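Local structure of protein FucU (Bifidobacterium longum subsp. infantis, 3MVK) at residues E111-A114 and F115-Q118; N32-A35 and E36-G39. The protein probably interconverts the anomers of L-fucose as a mutarotase, and may also convert D-ribose between its pyranose and furanose forms. One frame throughout, in Å; residues are numbered along the deposited sequence.

Contact 1 of 2, residues E111-A114 and F115-Q118; sequences ERFA and FYEQ
R112 and Y116, one helical turn apart, meet through their side chains on helix 112-119. The arginine runs out extended, with CG anti to its backbone N (chi1 177°). Beyond CB, the side chain crosses Y116 obliquely and touches it from CG outward. CG lies 3.7 Å from Y116 CE2. NE comes next and donates to Y116 OH at 3.1 Å. At the tip, NH2 donates to the same Y116 OH at 3.0 Å. The guanidinium thus grips one oxygen side-on with two nitrogens, and that oxygen lies in the guanidinium plane. The ring and guanidinium planes are 66° apart, so this is no flat stack. The F113 ring packs beside both: its CZ lies over one face of the guanidinium, and the edge of Y116 is turned toward the F113 face in an offset edge-to-face pair. Here F113 CD1 and Y116 CD2 are 3.9 Å apart, with ring planes at 72°. M76 and V79 also touch R112, and H22 of the second subunit packs on R112 and Y116. A water donates to F113 O and to E117 OE2; the latter also forms a salt bridge with K120. At the helix start, E111 OE2 accepts from F113 N at 3.0 Å and E111 OE1 accepts from A114 N, both from above the carboxylate plane. E111 is thus an N-cap residue whose carboxylate caps the start of helix 112-119.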
ATOM      1  N   GLU G 111      19.649 -23.766 -22.229  1.00 16.96           N
ATOM      2  CA  GLU G 111      19.517 -24.847 -21.271  1.00 18.24           C
ATOM      3  C   GLU G 111      18.501 -24.469 -20.182  1.00 17.89           C
ATOM      4  O   GLU G 111      18.367 -23.293 -19.831  1.00 17.75           O
ATOM      5  CB  GLU G 111      20.888 -25.150 -20.669  1.00 18.63           C
ATOM      6  CG  GLU G 111      20.860 -26.272 -19.660  1.00 20.40           C
ATOM      7  CD  GLU G 111      20.521 -25.803 -18.238  1.00 20.77           C
ATOM      8  OE1 GLU G 111      20.897 -24.666 -17.869  1.00 22.79           O
ATOM      9  OE2 GLU G 111      19.904 -26.579 -17.475  1.00 19.96           O
ATOM     10  N   ARG G 112      17.783 -25.467 -19.669  1.00 18.09           N
ATOM     11  CA  ARG G 112      16.630 -25.256 -18.796  1.00 17.30           C
ATOM     12  C   ARG G 112      16.872 -24.217 -17.686  1.00 18.12           C
ATOM     13  O   ARG G 112      16.132 -23.246 -17.552  1.00 17.23           O
ATOM     14  CB  ARG G 112      16.181 -26.598 -18.179  1.00 17.65           C
ATOM     15  CG  ARG G 112      15.033 -26.449 -17.215  1.00 16.20           C
ATOM     16  CD  ARG G 112      14.461 -27.775 -16.686  1.00 19.52           C
ATOM     17  NE  ARG G 112      13.369 -27.505 -15.740  1.00 22.63           N
ATOM     18  CZ  ARG G 112      13.035 -28.269 -14.700  1.00 23.64           C
ATOM     19  NH1 ARG G 112      13.684 -29.409 -14.454  1.00 24.92           N
ATOM     20  NH2 ARG G 112      12.027 -27.899 -13.909  1.00 23.34           N
ATOM     21  N   PHE G 113      17.886 -24.449 -16.867  1.00 17.53           N
ATOM     22  CA  PHE G 113      18.114 -23.567 -15.727  1.00 19.16           C
ATOM     23  C   PHE G 113      18.623 -22.186 -16.138  1.00 18.76           C
ATOM     24  O   PHE G 113      18.234 -21.181 -15.541  1.00 19.05           O
ATOM     25  CB  PHE G 113      18.953 -24.286 -14.663  1.00 19.63           C
ATOM     26  CG  PHE G 113      18.186 -25.380 -13.992  1.00 23.12           C
ATOM     27  CD1 PHE G 113      17.347 -25.099 -12.916  1.00 25.40           C
ATOM     28  CD2 PHE G 113      18.220 -26.677 -14.488  1.00 25.52           C
ATOM     29  CE1 PHE G 113      16.590 -26.102 -12.317  1.00 27.77           C
ATOM     30  CE2 PHE G 113      17.456 -27.678 -13.898  1.00 26.94           C
ATOM     31  CZ  PHE G 113      16.645 -27.391 -12.809  1.00 28.28           C
ATOM     32  N   ALA G 114      19.398 -22.131 -17.213  1.00 18.04           N
ATOM     33  CA  ALA G 114      19.788 -20.858 -17.824  1.00 17.66           C
ATOM     34  C   ALA G 114      18.557 -20.113 -18.356  1.00 17.58           C
ATOM     35  O   ALA G 114      18.471 -18.872 -18.289  1.00 17.59           O
ATOM     36  CB  ALA G 114      20.798 -21.097 -18.943  1.00 17.93           C
ATOM     37  N   PHE G 115      17.617 -20.863 -18.919  1.00 16.83           N
ATOM     38  CA  PHE G 115      16.359 -20.269 -19.382  1.00 16.53           C
ATOM     39  C   PHE G 115      15.629 -19.618 -18.209  1.00 16.41           C
ATOM     40  O   PHE G 115      15.175 -18.475 -18.326  1.00 16.29           O
ATOM     41  CB  PHE G 115      15.473 -21.315 -20.064  1.00 16.43           C
ATOM     42  CG  PHE G 115      14.273 -20.735 -20.736  1.00 15.19           C
ATOM     43  CD1 PHE G 115      14.267 -20.524 -22.120  1.00 13.67           C
ATOM     44  CD2 PHE G 115      13.138 -20.410 -19.999  1.00 14.48           C
ATOM     45  CE1 PHE G 115      13.136 -19.969 -22.757  1.00 14.42           C
ATOM     46  CE2 PHE G 115      12.015 -19.875 -20.617  1.00 14.95           C
ATOM     47  CZ  PHE G 115      12.011 -19.642 -22.001  1.00 14.15           C
ATOM     48  N   TYR G 116      15.531 -20.319 -17.075  1.00 16.34           N
ATOM     49  CA  TYR G 116      14.851 -19.724 -15.914  1.00 16.86           C
ATOM     50  C   TYR G 116      15.534 -18.431 -15.488  1.00 17.60           C
ATOM     51  O   TYR G 116      14.858 -17.451 -15.173  1.00 17.76           O
ATOM     52  CB  TYR G 116      14.806 -20.685 -14.742  1.00 17.05           C
ATOM     53  CG  TYR G 116      13.900 -21.875 -14.901  1.00 16.88           C
ATOM     54  CD1 TYR G 116      12.587 -21.742 -15.364  1.00 18.27           C
ATOM     55  CD2 TYR G 116      14.333 -23.142 -14.507  1.00 21.12           C
ATOM     56  CE1 TYR G 116      11.753 -22.848 -15.460  1.00 20.68           C
ATOM     57  CE2 TYR G 116      13.502 -24.245 -14.600  1.00 22.45           C
ATOM     58  CZ  TYR G 116      12.225 -24.095 -15.082  1.00 22.31           C
ATOM     59  OH  TYR G 116      11.403 -25.202 -15.171  1.00 22.71           O
ATOM     60  N   GLU G 117      16.872 -18.431 -15.499  1.00 17.67           N
ATOM     61  CA  GLU G 117      17.645 -17.259 -15.075  1.00 19.00           C
ATOM     62  C   GLU G 117      17.390 -16.073 -15.977  1.00 18.20           C
ATOM     63  O   GLU G 117      17.199 -14.949 -15.491  1.00 18.52           O
ATOM     64  CB  GLU G 117      19.156 -17.577 -14.988  1.00 19.80           C
ATOM     65  CG  GLU G 117      19.502 -18.483 -13.811  1.00 23.88           C
ATOM     66  CD  GLU G 117      18.881 -17.970 -12.511  1.00 26.45           C
ATOM     67  OE1 GLU G 117      19.232 -16.854 -12.073  1.00 30.38           O
ATOM     68  OE2 GLU G 117      18.015 -18.662 -11.950  1.00 28.43           O
ATOM     69  N   GLN G 118      17.328 -16.317 -17.279  1.00 17.35           N
ATOM     70  CA  GLN G 118      17.027 -15.240 -18.227  1.00 17.54           C
ATOM     71  C   GLN G 118      15.586 -14.740 -18.069  1.00 17.54           C
ATOM     72  O   GLN G 118      15.336 -13.534 -18.173  1.00 17.47           O
ATOM     73  CB  GLN G 118      17.279 -15.686 -19.673  1.00 18.48           C
ATOM     74  CG  GLN G 118      17.149 -14.559 -20.726  1.00 19.79           C
ATOM     75  CD  GLN G 118      18.024 -13.336 -20.420  1.00 25.10           C
ATOM     76  OE1 GLN G 118      19.138 -13.471 -19.903  1.00 29.18           O
ATOM     77  NE2 GLN G 118      17.533 -12.141 -20.761  1.00 24.10           N
TER
HETATM   78  O   HOH W   1      17.836 -21.180 -12.755  1.00 27.12           O

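Contact 2 of 2, residues N32-A35 and E36-G39; sequences NFPA and ESIG
I38 packs against F33 and P34 at the start of the short helix 35-38. P34 is the N-cap residue of this helix and the centre of an inverse gamma turn. The turn is closed by a weak bond from A35 N to F33 O, which gives the first helical amide an acceptor. P34 O then accepts from I38 N at 3.0 Å, with the donor nearly in line with the carbonyl. A35 O takes G39 N at 2.9 Å. This second bond is more bent, with an N-H...O angle of 133°, and its donor sits above the carbonyl plane. G39 is the first residue to leave helical geometry, and its N-H still bonds back to A35 O.

The polar ends of S37 and E36 find partners outside 32-39. S37 OG lies between its backbone N and carbonyl carbon (chi1 63°). That torsion brings it 3.4 Å from P34 CB, beside the proline ring. S37 OG is hydrogen-bonded to D24 of the second subunit, and E36 OE2 forms a salt bridge with R46. The backbone of N32 also hydrogen-bonds to the second subunit, whose Y123 packs on E36 and S37.

The apolar side is buried. F33 and I38 cross at about a right angle, while P34 and I38 run side by side. P34 CD covers one face of the F33 ring, offset toward its rim. A35 turns to the sheet and packs on V125 and A127 of strand 124-128. On the I38 side chain, CG1 is shared between the two residues: it lies 3.8 Å from P34 CG and also 3.8 Å from F33 CE2.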
ATOM      1  N   ASN G  32       3.083 -25.521 -17.781  1.00 16.18           N
ATOM      2  CA  ASN G  32       3.891 -26.128 -16.738  1.00 16.72           C
ATOM      3  C   ASN G  32       4.921 -25.195 -16.118  1.00 15.74           C
ATOM      4  O   ASN G  32       5.574 -25.543 -15.160  1.00 17.27           O
ATOM      5  CB  ASN G  32       4.600 -27.362 -17.283  1.00 15.44           C
ATOM      6  CG  ASN G  32       3.711 -28.578 -17.264  1.00 17.98           C
ATOM      7  OD1 ASN G  32       3.244 -29.039 -18.304  1.00 22.06           O
ATOM      8  ND2 ASN G  32       3.440 -29.082 -16.079  1.00 16.03           N
ATOM      9  N   PHE G  33       5.089 -24.010 -16.695  1.00 15.87           N
ATOM     10  CA  PHE G  33       6.137 -23.106 -16.266  1.00 14.53           C
ATOM     11  C   PHE G  33       5.772 -22.479 -14.926  1.00 14.83           C
ATOM     12  O   PHE G  33       4.612 -22.180 -14.667  1.00 13.95           O
ATOM     13  CB  PHE G  33       6.274 -22.011 -17.317  1.00 13.78           C
ATOM     14  CG  PHE G  33       7.507 -21.163 -17.188  1.00 13.72           C
ATOM     15  CD1 PHE G  33       8.725 -21.618 -17.680  1.00 13.61           C
ATOM     16  CD2 PHE G  33       7.437 -19.874 -16.620  1.00 12.97           C
ATOM     17  CE1 PHE G  33       9.883 -20.814 -17.620  1.00 13.42           C
ATOM     18  CE2 PHE G  33       8.588 -19.065 -16.557  1.00 13.17           C
ATOM     19  CZ  PHE G  33       9.792 -19.532 -17.055  1.00 12.66           C
ATOM     20  N   PRO G  34       6.780 -22.248 -14.078  1.00 15.55           N
ATOM     21  CA  PRO G  34       6.560 -21.570 -12.793  1.00 15.01           C
ATOM     22  C   PRO G  34       6.445 -20.056 -13.013  1.00 15.07           C
ATOM     23  O   PRO G  34       7.354 -19.297 -12.668  1.00 14.95           O
ATOM     24  CB  PRO G  34       7.807 -21.953 -11.982  1.00 15.93           C
ATOM     25  CG  PRO G  34       8.860 -22.227 -13.010  1.00 15.04           C
ATOM     26  CD  PRO G  34       8.151 -22.785 -14.215  1.00 15.90           C
ATOM     27  N   ALA G  35       5.304 -19.620 -13.572  1.00 14.60           N
ATOM     28  CA  ALA G  35       5.207 -18.242 -14.085  1.00 15.06           C
ATOM     29  C   ALA G  35       5.222 -17.216 -12.943  1.00 14.76           C
ATOM     30  O   ALA G  35       5.837 -16.141 -13.061  1.00 14.18           O
ATOM     31  CB  ALA G  35       3.949 -18.074 -14.913  1.00 14.25           C
ATOM     32  N   GLU G  36       4.543 -17.543 -11.846  1.00 14.66           N
ATOM     33  CA  GLU G  36       4.392 -16.606 -10.729  1.00 14.92           C
ATOM     34  C   GLU G  36       5.695 -16.442  -9.957  1.00 16.24           C
ATOM     35  O   GLU G  36       6.039 -15.332  -9.541  1.00 15.78           O
ATOM     36  CB  GLU G  36       3.244 -17.002  -9.801  1.00 15.64           C
ATOM     37  CG  GLU G  36       1.854 -16.926 -10.427  1.00 15.21           C
ATOM     38  CD  GLU G  36       1.355 -15.500 -10.680  1.00 17.95           C
ATOM     39  OE1 GLU G  36       1.986 -14.526 -10.196  1.00 20.15           O
ATOM     40  OE2 GLU G  36       0.336 -15.346 -11.402  1.00 18.27           O
ATOM     41  N   SER G  37       6.425 -17.537  -9.753  1.00 15.87           N
ATOM     42  CA  SER G  37       7.691 -17.427  -9.027  1.00 15.56           C
ATOM     43  C   SER G  37       8.798 -16.782  -9.880  1.00 15.77           C
ATOM     44  O   SER G  37       9.509 -15.854  -9.433  1.00 14.52           O
ATOM     45  CB  SER G  37       8.110 -18.799  -8.476  1.00 16.09           C
ATOM     46  OG  SER G  37       8.347 -19.743  -9.510  1.00 16.08           O
ATOM     47  N   ILE G  38       8.945 -17.260 -11.112  1.00 14.87           N
ATOM     48  CA  ILE G  38       9.898 -16.670 -12.038  1.00 15.43           C
ATOM     49  C   ILE G  38       9.575 -15.194 -12.244  1.00 15.80           C
ATOM     50  O   ILE G  38      10.476 -14.373 -12.327  1.00 15.61           O
ATOM     51  CB  ILE G  38       9.892 -17.412 -13.401  1.00 15.34           C
ATOM     52  CG1 ILE G  38      10.480 -18.819 -13.250  1.00 17.50           C
ATOM     53  CG2 ILE G  38      10.694 -16.610 -14.484  1.00 16.09           C
ATOM     54  CD1 ILE G  38      11.975 -18.857 -12.842  1.00 18.86           C
ATOM     55  N   GLY G  39       8.285 -14.879 -12.292  1.00 15.94           N
ATOM     56  CA  GLY G  39       7.847 -13.515 -12.596  1.00 17.23           C
ATOM     57  C   GLY G  39       7.668 -12.656 -11.361  1.00 17.37           C
ATOM     58  O   GLY G  39       6.991 -11.641 -11.428  1.00 17.53           O
TER

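Overall arrangement
Both contacts are local, each within a single helix and its lead-in, yet they touch. The F33 ring meets F115 and Y116, P34 lies against Y116, and I38 CD1 reaches Y116 CB. Helix 112-119 and the loop leading into helix 35-38 therefore share one apolar interface. Contact 2 is the more buried, with no exposed residue among those that touch. Contact 1 is mixed: R112, F115 and Y116 are buried, while E111, F113 and E117 are exposed. A glutamate side chain caps the helix in 111-118, whereas 32-39 starts its helix with a proline-centred turn. Both contacts also reach the second subunit.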